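Hydrogen peroxide-inducible genes activator (PDB 6G1D) probably senses hydrogen peroxide through a redox-active cysteine pair and, as a LysR-type transcription factor, regulates genes of the peroxide response. Local coordinates at residues Asp173-Thr178 / Thr269-Ser274; Ser180-Ala185 / Glu196-Leu201; Leu190-Leu195 / Cys217-Ile222. The protein carries 1 engineered substitution. One frame throughout, in Å; residues are numbered along the deposited sequence.

Contact 1 of 3, residues Asp173-Thr178 / Thr269-Ser274; sequences DFIVVT and TANFNS
The phenyl ring of Phe272 and the amide of Asn271 are the flat groups that meet strand residues 173-178. Val176 CG2 comes to the ring obliquely, 4.0 Å from Phe272 CE2, and the two side chains cross at about a right angle. Ile175 crosses the amide at a slant, its CG1 3.5 Å from Asn271 OD1; with CG1 anti to the backbone N (chi1 -170°), the isoleucine extends toward the amide, and its CD1 goes on to Thr269 CB at 3.7 Å. Asn271 ND2 is hydrogen-bonded to Gln188 OE1, which helps fix the amide's rotation. This is where strands 164-179 and 267-287 run antiparallel in the mixed sheet of the LysR regulatory domain, a fold related to periplasmic binding proteins. Val176 and Ala270 form a hydrogen-bonded pair: Val176 N donates to Ala270 O at 3.0 Å, and Ala270 N returns to Val176 O at 2.9 Å. Their side chains share a face, while Thr269 and Val177 meet on the other. Beyond Ala270 strand 267-287 is interrupted until Phe174 backbone-bonds with Ala278, and water bridges the break: one molecule donates to Asn271 OD1 at 2.6 Å and to Phe174 O, and a second accepts from Phe272 N.

Contact 2 of 3, residues Ser180-Ala185 / Glu196-Leu201; sequences SDHPFA and EDLDLL
Leu198 CD2 is the methyl on which two aromatic rings converge. His182 touches it with CE1 and NE2, CE1 at 3.6 Å from Leu198 CD2, the imidazole and the leucine crossing at about a right angle. Phe184 arrives obliquely, its CD2 lying 3.8 Å from the same Leu198 CD2. At the far end of the phenyl ring, Asp197 OD2 lies in the ring plane at the edge, 3.9 Å from Phe184 CZ, the carboxylate turned 54° from the ring. A carboxylate there would face the slightly positive hydrogen rim, probably a weak attraction. Behind these contacts stands a type I beta turn from His182 to Ala185, closed by Ala185 N donating to His182 O at 3.1 Å. The turn sends both rings toward residues 196-201, the imidazole with CG anti to the backbone N (chi1 -177°) and the phenyl with CG beside it (chi1 -61°). Pro183 CD lies over one face of the imidazole, and Phe184 CB sits at its edge. Phe184 also packs on Leu190 and Ala194. The whole pairing lies in the connection from strand 164-179 to helix 208-219, with Leu200 resting on that helix and Leu201 on helix 237-245.

Contact 3 of 3, residues Leu190-Leu195 / Cys217-Ile222; sequences LELSAL and CRRGDI
Apolar and backbone contacts dominate the meeting between Leu192, Leu195 and the end of helix 208-219. Ile222 CD1 lies against the 3-10 turn, 3.9 Å from Leu195 CB and 3.8 Å from Leu192 O, with Ser193 CA close by. Leu195 CD1 approaches Cys217 SG at 4.1 Å. Leu192 CD2 rests against Arg219 CB at 3.9 Å, near Gly220 N, and also lies over one face of the guanidinium, displaced toward its rim. Where the glycine presents bare backbone, the two chains come close, Ser193 CA to Gly220 CA being 5.5 Å. Polar ties lead outward: a bend at chi3 (57°) turns the arginine's end, and its NH1 hydrogen-bonds to Thr277 O, helping hold the flat group beside the leucine. Backbone bonds shape both partners. Leu195 N donates to Leu192 O within a 3-10 turn, and at the helix end Ile222 N reaches Cys217 O at 2.9 Å while Asp221 N reaches Arg218 O at 2.7 Å. With Asp221 at positive phi, these two bonds make a Schellman motif, returning Ile222 to the 3-10 turn; Cys217, on the last turn, is probably the resolving cysteine of the OxyR redox switch, whose peroxidatic partner is substituted by engineering.

Followed from the N terminus, the chain runs along strand 164-179 through residues 173-178, then passes 180-185, 190-195 and 196-201 before reaching helix 208-219. Contact 2 is completed first, when 196-201 returns to the turn after the strand. Contact 3 opens within that loop and closes only at 217-222, so contacts 2 and 3 cross. Both lie within the long excursion that contact 1 ends when strand 267-287 pairs with strand 164-179. Leu190 reaches contact 1 through Asn273 and touches Phe184 of contact 2, while Leu200 meets Cys217 of contact 3. Together they tie strands 164-179 and 267-287 to the connection before helix 208-219 and to that helix's C-terminal end.

Contact 1 of 3, residues Asp173-Thr178 / Thr269-Ser274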
loop_
_atom_site.group_PDB
_atom_site.type_symbol
_atom_site.label_atom_id
_atom_site.label_comp_id
_atom_site.label_asym_id
_atom_site.label_seq_id
_atom_site.Cartn_x
_atom_site.Cartn_y
_atom_site.Cartn_z
ATOM N N ASP B 173 -23.438 -11.765 21.516
ATOM C CA ASP B 173 -24.544 -11.847 20.565
ATOM C C ASP B 173 -24.425 -10.778 19.490
ATOM O O ASP B 173 -23.839 -9.732 19.722
ATOM C CB ASP B 173 -25.890 -11.722 21.288
ATOM C CG ASP B 173 -26.255 -12.978 22.079
ATOM O OD1 ASP B 173 -25.992 -14.130 21.608
ATOM O OD2 ASP B 173 -26.831 -12.820 23.175
ATOM N N PHE B 174 -24.961 -11.070 18.310
ATOM C CA PHE B 174 -25.244 -10.034 17.325
ATOM C C PHE B 174 -26.667 -9.465 17.526
ATOM O O PHE B 174 -27.489 -10.035 18.222
ATOM C CB PHE B 174 -25.158 -10.574 15.906
ATOM C CG PHE B 174 -23.834 -11.198 15.575
ATOM C CD1 PHE B 174 -22.665 -10.504 15.795
ATOM C CD2 PHE B 174 -23.766 -12.470 15.022
ATOM C CE1 PHE B 174 -21.438 -11.073 15.500
ATOM C CE2 PHE B 174 -22.561 -13.038 14.714
ATOM C CZ PHE B 174 -21.395 -12.339 14.955
ATOM N N ILE B 175 -26.892 -8.328 16.902
ATOM C CA ILE B 175 -28.182 -7.697 16.796
ATOM C C ILE B 175 -28.307 -7.192 15.353
ATOM O O ILE B 175 -27.316 -6.822 14.741
ATOM C CB ILE B 175 -28.322 -6.531 17.784
ATOM C CG1 ILE B 175 -29.776 -6.015 17.841
ATOM C CG2 ILE B 175 -27.358 -5.371 17.465
ATOM C CD1 ILE B 175 -30.099 -5.239 19.110
ATOM N N VAL B 176 -29.522 -7.222 14.830
ATOM C CA VAL B 176 -29.837 -6.735 13.482
ATOM C C VAL B 176 -30.115 -5.247 13.551
ATOM O O VAL B 176 -30.861 -4.794 14.404
ATOM C CB VAL B 176 -31.051 -7.469 12.898
ATOM C CG1 VAL B 176 -31.345 -6.991 11.480
ATOM C CG2 VAL B 176 -30.842 -8.980 12.921
ATOM N N VAL B 177 -29.528 -4.486 12.657
ATOM C CA VAL B 177 -29.688 -3.050 12.619
ATOM C C VAL B 177 -30.248 -2.669 11.252
ATOM O O VAL B 177 -29.713 -3.063 10.216
ATOM C CB VAL B 177 -28.338 -2.316 12.843
ATOM C CG1 VAL B 177 -28.535 -0.799 12.839
ATOM C CG2 VAL B 177 -27.731 -2.783 14.156
ATOM N N THR B 178 -31.314 -1.879 11.254
ATOM C CA THR B 178 -32.034 -1.497 10.033
ATOM C C THR B 178 -32.345 -0.020 10.079
ATOM O O THR B 178 -32.215 0.617 11.131
ATOM C CB THR B 178 -33.370 -2.236 9.945
ATOM O OG1 THR B 178 -34.281 -1.785 10.975
ATOM C CG2 THR B 178 -33.157 -3.751 10.096
ATOM N N THR B 269 -33.488 -1.561 15.555
ATOM C CA THR B 269 -32.872 -2.857 15.759
ATOM C C THR B 269 -33.906 -3.953 15.818
ATOM O O THR B 269 -35.074 -3.701 16.064
ATOM C CB THR B 269 -32.076 -2.899 17.101
ATOM O OG1 THR B 269 -32.942 -2.563 18.188
ATOM C CG2 THR B 269 -30.874 -1.948 17.063
ATOM N N ALA B 270 -33.440 -5.180 15.665
ATOM C CA ALA B 270 -34.257 -6.371 15.754
ATOM C C ALA B 270 -33.412 -7.538 16.215
ATOM O O ALA B 270 -32.191 -7.521 16.066
ATOM C CB ALA B 270 -34.809 -6.702 14.387
ATOM N N ASN B 271 -34.066 -8.583 16.716
ATOM C CA ASN B 271 -33.350 -9.789 17.114
ATOM C C ASN B 271 -33.998 -11.047 16.606
ATOM O O ASN B 271 -35.204 -11.093 16.372
ATOM C CB ASN B 271 -33.251 -9.877 18.645
ATOM C CG ASN B 271 -32.228 -8.916 19.212
ATOM O OD1 ASN B 271 -31.026 -9.102 18.998
ATOM N ND2 ASN B 271 -32.693 -7.875 19.901
ATOM N N PHE B 272 -33.180 -12.083 16.492
ATOM C CA PHE B 272 -33.651 -13.417 16.235
ATOM C C PHE B 272 -34.283 -13.962 17.499
ATOM O O PHE B 272 -33.978 -13.488 18.597
ATOM C CB PHE B 272 -32.507 -14.310 15.783
ATOM C CG PHE B 272 -31.842 -13.834 14.532
ATOM C CD1 PHE B 272 -32.481 -13.977 13.310
ATOM C CD2 PHE B 272 -30.586 -13.282 14.577
ATOM C CE1 PHE B 272 -31.880 -13.513 12.150
ATOM C CE2 PHE B 272 -29.975 -12.814 13.434
ATOM C CZ PHE B 272 -30.621 -12.928 12.216
ATOM N N ASN B 273 -35.161 -14.958 17.331
ATOM C CA ASN B 273 -35.850 -15.589 18.456
ATOM C C ASN B 273 -34.873 -16.383 19.343
ATOM O O ASN B 273 -33.725 -16.634 18.958
ATOM C CB ASN B 273 -37.061 -16.426 18.003
ATOM C CG ASN B 273 -36.710 -17.650 17.187
ATOM O OD1 ASN B 273 -36.082 -18.588 17.657
ATOM N ND2 ASN B 273 -37.186 -17.665 15.971
ATOM N N SER B 274 -35.363 -16.751 20.519
ATOM C CA SER B 274 -34.606 -17.436 21.561
ATOM C C SER B 274 -33.876 -18.703 21.120
ATOM O O SER B 274 -32.780 -18.951 21.601
ATOM C CB SER B 274 -35.520 -17.769 22.758
ATOM O OG SER B 274 -36.047 -16.608 23.349
HETATM O O HOH W 1 -30.472 -11.242 17.414
HETATM O O HOH W 2 -29.037 -8.355 20.512
#

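Contact 2 of 3, residues Ser180-Ala185 / Glu196-Leu201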
loop_
_atom_site.group_PDB
_atom_site.type_symbol
_atom_site.label_atom_id
_atom_site.label_comp_id
_atom_site.label_asym_id
_atom_site.label_seq_id
_atom_site.Cartn_x
_atom_site.Cartn_y
_atom_site.Cartn_z
ATOM N N SER B 180 -34.916 2.974 10.414
ATOM C CA SER B 180 -36.147 3.177 11.207
ATOM C C SER B 180 -37.442 2.692 10.553
ATOM O O SER B 180 -38.298 2.125 11.222
ATOM C CB SER B 180 -36.312 4.662 11.483
ATOM O OG SER B 180 -35.335 5.016 12.419
ATOM N N ASP B 181 -37.581 2.930 9.262
ATOM C CA ASP B 181 -38.812 2.542 8.541
ATOM C C ASP B 181 -38.820 1.087 7.982
ATOM O O ASP B 181 -39.750 0.689 7.339
ATOM C CB ASP B 181 -39.108 3.561 7.432
ATOM C CG ASP B 181 -38.091 3.539 6.300
ATOM O OD1 ASP B 181 -37.097 2.797 6.371
ATOM O OD2 ASP B 181 -38.222 4.323 5.338
ATOM N N HIS B 182 -37.799 0.286 8.277
ATOM C CA HIS B 182 -37.747 -1.072 7.792
ATOM C C HIS B 182 -38.778 -1.915 8.504
ATOM O O HIS B 182 -39.078 -1.707 9.676
ATOM C CB HIS B 182 -36.333 -1.648 7.958
ATOM C CG HIS B 182 -36.160 -3.035 7.413
ATOM N ND1 HIS B 182 -36.352 -4.184 8.142
ATOM C CD2 HIS B 182 -35.787 -3.429 6.173
ATOM C CE1 HIS B 182 -36.110 -5.228 7.367
ATOM N NE2 HIS B 182 -35.781 -4.796 6.165
ATOM N N PRO B 183 -39.365 -2.893 7.783
ATOM C CA PRO B 183 -40.421 -3.692 8.451
ATOM C C PRO B 183 -40.027 -4.548 9.671
ATOM O O PRO B 183 -40.868 -4.902 10.478
ATOM C CB PRO B 183 -40.945 -4.571 7.304
ATOM C CG PRO B 183 -39.885 -4.508 6.216
ATOM C CD PRO B 183 -39.344 -3.112 6.330
ATOM N N PHE B 184 -38.769 -4.929 9.774
ATOM C CA PHE B 184 -38.237 -5.633 10.952
ATOM C C PHE B 184 -37.933 -4.751 12.155
ATOM O O PHE B 184 -37.716 -5.300 13.207
ATOM C CB PHE B 184 -36.981 -6.449 10.627
ATOM C CG PHE B 184 -37.173 -7.539 9.598
ATOM C CD1 PHE B 184 -38.449 -7.979 9.199
ATOM C CD2 PHE B 184 -36.061 -8.186 9.076
ATOM C CE1 PHE B 184 -38.591 -8.990 8.278
ATOM C CE2 PHE B 184 -36.219 -9.227 8.168
ATOM C CZ PHE B 184 -37.486 -9.585 7.735
ATOM N N ALA B 185 -37.973 -3.432 12.014
ATOM C CA ALA B 185 -37.806 -2.536 13.159
ATOM C C ALA B 185 -38.521 -3.009 14.441
ATOM O O ALA B 185 -39.697 -3.214 14.448
ATOM C CB ALA B 185 -38.240 -1.140 12.778
ATOM N N GLU B 196 -32.672 -13.550 4.340
ATOM C CA GLU B 196 -32.952 -13.541 2.920
ATOM C C GLU B 196 -33.598 -12.232 2.505
ATOM O O GLU B 196 -33.404 -11.761 1.409
ATOM C CB GLU B 196 -33.874 -14.695 2.571
ATOM C CG GLU B 196 -33.571 -15.340 1.234
ATOM C CD GLU B 196 -33.733 -14.391 0.072
ATOM O OE1 GLU B 196 -32.934 -14.460 -0.881
ATOM O OE2 GLU B 196 -34.661 -13.567 0.116
ATOM N N ASP B 197 -34.414 -11.686 3.385
ATOM C CA ASP B 197 -35.147 -10.466 3.132
ATOM C C ASP B 197 -34.363 -9.187 3.388
ATOM O O ASP B 197 -34.942 -8.102 3.260
ATOM C CB ASP B 197 -36.413 -10.446 4.001
ATOM C CG ASP B 197 -37.324 -11.632 3.746
ATOM O OD1 ASP B 197 -37.375 -12.145 2.598
ATOM O OD2 ASP B 197 -38.000 -12.017 4.726
ATOM N N LEU B 198 -33.094 -9.293 3.780
ATOM C CA LEU B 198 -32.259 -8.115 4.016
ATOM C C LEU B 198 -31.289 -7.947 2.877
ATOM O O LEU B 198 -30.787 -8.936 2.331
ATOM C CB LEU B 198 -31.466 -8.268 5.331
ATOM C CG LEU B 198 -32.355 -8.462 6.560
ATOM C CD1 LEU B 198 -31.544 -8.665 7.815
ATOM C CD2 LEU B 198 -33.261 -7.269 6.738
ATOM N N ASP B 199 -31.025 -6.694 2.509
ATOM C CA ASP B 199 -29.858 -6.374 1.692
ATOM C C ASP B 199 -28.748 -6.091 2.681
ATOM O O ASP B 199 -28.678 -4.980 3.204
ATOM C CB ASP B 199 -30.120 -5.157 0.786
ATOM C CG ASP B 199 -31.150 -5.455 -0.296
ATOM O OD1 ASP B 199 -32.015 -4.589 -0.519
ATOM O OD2 ASP B 199 -31.122 -6.564 -0.899
ATOM N N LEU B 200 -27.908 -7.086 2.929
ATOM C CA LEU B 200 -26.854 -6.955 3.932
ATOM C C LEU B 200 -25.725 -6.079 3.440
ATOM O O LEU B 200 -25.225 -6.286 2.337
ATOM C CB LEU B 200 -26.314 -8.329 4.342
ATOM C CG LEU B 200 -27.309 -9.223 5.050
ATOM C CD1 LEU B 200 -26.677 -10.618 5.188
ATOM C CD2 LEU B 200 -27.701 -8.613 6.406
ATOM N N LEU B 201 -25.342 -5.093 4.252
ATOM C CA LEU B 201 -24.127 -4.296 4.032
ATOM C C LEU B 201 -23.133 -4.802 5.032
ATOM O O LEU B 201 -23.364 -4.734 6.244
ATOM C CB LEU B 201 -24.378 -2.811 4.264
ATOM C CG LEU B 201 -25.484 -2.214 3.428
ATOM C CD1 LEU B 201 -25.961 -0.872 3.946
ATOM C CD2 LEU B 201 -25.008 -2.041 2.009
#

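Contact 3 of 3, residues Leu190-Leu195 / Cys217-Ile222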
loop_
_atom_site.group_PDB
_atom_site.type_symbol
_atom_site.label_atom_id
_atom_site.label_comp_id
_atom_site.label_asym_id
_atom_site.label_seq_id
_atom_site.Cartn_x
_atom_site.Cartn_y
_atom_site.Cartn_z
ATOM N N LEU B 190 -37.253 -12.955 14.994
ATOM C CA LEU B 190 -36.855 -13.311 13.615
ATOM C C LEU B 190 -36.301 -14.730 13.597
ATOM O O LEU B 190 -35.679 -15.184 14.570
ATOM C CB LEU B 190 -35.795 -12.351 13.068
ATOM C CG LEU B 190 -36.144 -10.857 12.994
ATOM C CD1 LEU B 190 -34.968 -10.041 12.482
ATOM C CD2 LEU B 190 -37.392 -10.593 12.208
ATOM N N GLU B 191 -36.544 -15.434 12.494
ATOM C CA GLU B 191 -35.872 -16.684 12.192
ATOM C C GLU B 191 -34.675 -16.390 11.325
ATOM O O GLU B 191 -34.611 -15.338 10.729
ATOM C CB GLU B 191 -36.844 -17.627 11.465
ATOM C CG GLU B 191 -37.923 -18.198 12.367
ATOM C CD GLU B 191 -37.358 -19.204 13.363
ATOM O OE1 GLU B 191 -38.118 -19.616 14.266
ATOM O OE2 GLU B 191 -36.170 -19.638 13.265
ATOM N N LEU B 192 -33.763 -17.333 11.182
ATOM C CA LEU B 192 -32.551 -17.113 10.413
ATOM C C LEU B 192 -32.874 -16.774 8.983
ATOM O O LEU B 192 -32.227 -15.945 8.371
ATOM C CB LEU B 192 -31.705 -18.360 10.443
ATOM C CG LEU B 192 -30.234 -18.184 10.713
ATOM C CD1 LEU B 192 -30.052 -17.426 11.999
ATOM C CD2 LEU B 192 -29.643 -19.563 10.848
ATOM N N SER B 193 -33.865 -17.459 8.451
ATOM C CA SER B 193 -34.354 -17.205 7.100
ATOM C C SER B 193 -34.766 -15.743 6.814
ATOM O O SER B 193 -34.804 -15.327 5.674
ATOM C CB SER B 193 -35.526 -18.145 6.792
ATOM O OG SER B 193 -36.604 -17.915 7.667
ATOM N N ALA B 194 -35.064 -14.952 7.839
ATOM C CA ALA B 194 -35.255 -13.503 7.663
ATOM C C ALA B 194 -34.055 -12.790 7.007
ATOM O O ALA B 194 -34.199 -11.730 6.409
ATOM C CB ALA B 194 -35.561 -12.871 8.994
ATOM N N LEU B 195 -32.871 -13.366 7.105
ATOM C CA LEU B 195 -31.685 -12.804 6.436
ATOM C C LEU B 195 -31.844 -12.696 4.906
ATOM O O LEU B 195 -31.291 -11.785 4.297
ATOM C CB LEU B 195 -30.446 -13.605 6.813
ATOM C CG LEU B 195 -30.008 -13.443 8.278
ATOM C CD1 LEU B 195 -28.971 -14.487 8.689
ATOM C CD2 LEU B 195 -29.467 -12.040 8.547
ATOM N N CYS B 217 -25.714 -16.784 7.301
ATOM C CA CYS B 217 -26.518 -16.935 6.101
ATOM C C CYS B 217 -26.475 -18.364 5.548
ATOM O O CYS B 217 -27.513 -18.881 5.147
ATOM C CB CYS B 217 -26.099 -15.927 5.046
ATOM S SG CYS B 217 -26.484 -14.222 5.479
ATOM N N ARG B 218 -25.307 -18.966 5.584
ATOM C CA ARG B 218 -25.182 -20.372 5.161
ATOM C C ARG B 218 -26.045 -21.503 5.956
ATOM O O ARG B 218 -26.764 -22.467 5.555
ATOM C CB ARG B 218 -23.715 -20.790 5.128
ATOM C CG ARG B 218 -22.924 -20.249 3.952
ATOM C CD ARG B 218 -23.587 -19.034 3.321
ATOM N NE ARG B 218 -22.665 -18.239 2.518
ATOM C CZ ARG B 218 -22.595 -18.261 1.193
ATOM N NH1 ARG B 218 -23.393 -19.049 0.492
ATOM N NH2 ARG B 218 -21.720 -17.489 0.565
ATOM N N ARG B 219 -26.056 -21.194 7.244
ATOM C CA ARG B 219 -26.785 -22.059 8.145
ATOM C C ARG B 219 -28.240 -22.036 7.682
ATOM O O ARG B 219 -28.943 -23.040 7.736
ATOM C CB ARG B 219 -26.630 -21.605 9.586
ATOM C CG ARG B 219 -25.347 -22.111 10.208
ATOM C CD ARG B 219 -25.033 -21.383 11.492
ATOM N NE ARG B 219 -26.119 -21.504 12.447
ATOM C CZ ARG B 219 -26.287 -20.689 13.476
ATOM N NH1 ARG B 219 -25.440 -19.697 13.672
ATOM N NH2 ARG B 219 -27.304 -20.866 14.301
ATOM N N GLY B 220 -28.670 -20.867 7.224
ATOM C CA GLY B 220 -30.015 -20.645 6.732
ATOM C C GLY B 220 -30.177 -20.913 5.243
ATOM O O GLY B 220 -31.240 -20.642 4.692
ATOM N N ASP B 221 -29.118 -21.414 4.603
ATOM C CA ASP B 221 -29.091 -21.726 3.163
ATOM C C ASP B 221 -29.400 -20.524 2.268
ATOM O O ASP B 221 -30.154 -20.627 1.311
ATOM C CB ASP B 221 -29.988 -22.935 2.829
ATOM C CG ASP B 221 -29.835 -23.410 1.397
ATOM O OD1 ASP B 221 -30.847 -23.839 0.798
ATOM O OD2 ASP B 221 -28.708 -23.365 0.867
ATOM N N ILE B 222 -28.808 -19.384 2.610
ATOM C CA ILE B 222 -28.983 -18.130 1.887
ATOM C C ILE B 222 -27.652 -17.511 1.485
ATOM O O ILE B 222 -26.712 -17.556 2.269
ATOM C CB ILE B 222 -29.584 -17.084 2.841
ATOM C CG1 ILE B 222 -30.781 -17.652 3.595
ATOM C CG2 ILE B 222 -29.916 -15.798 2.108
ATOM C CD1 ILE B 222 -31.114 -16.877 4.847
#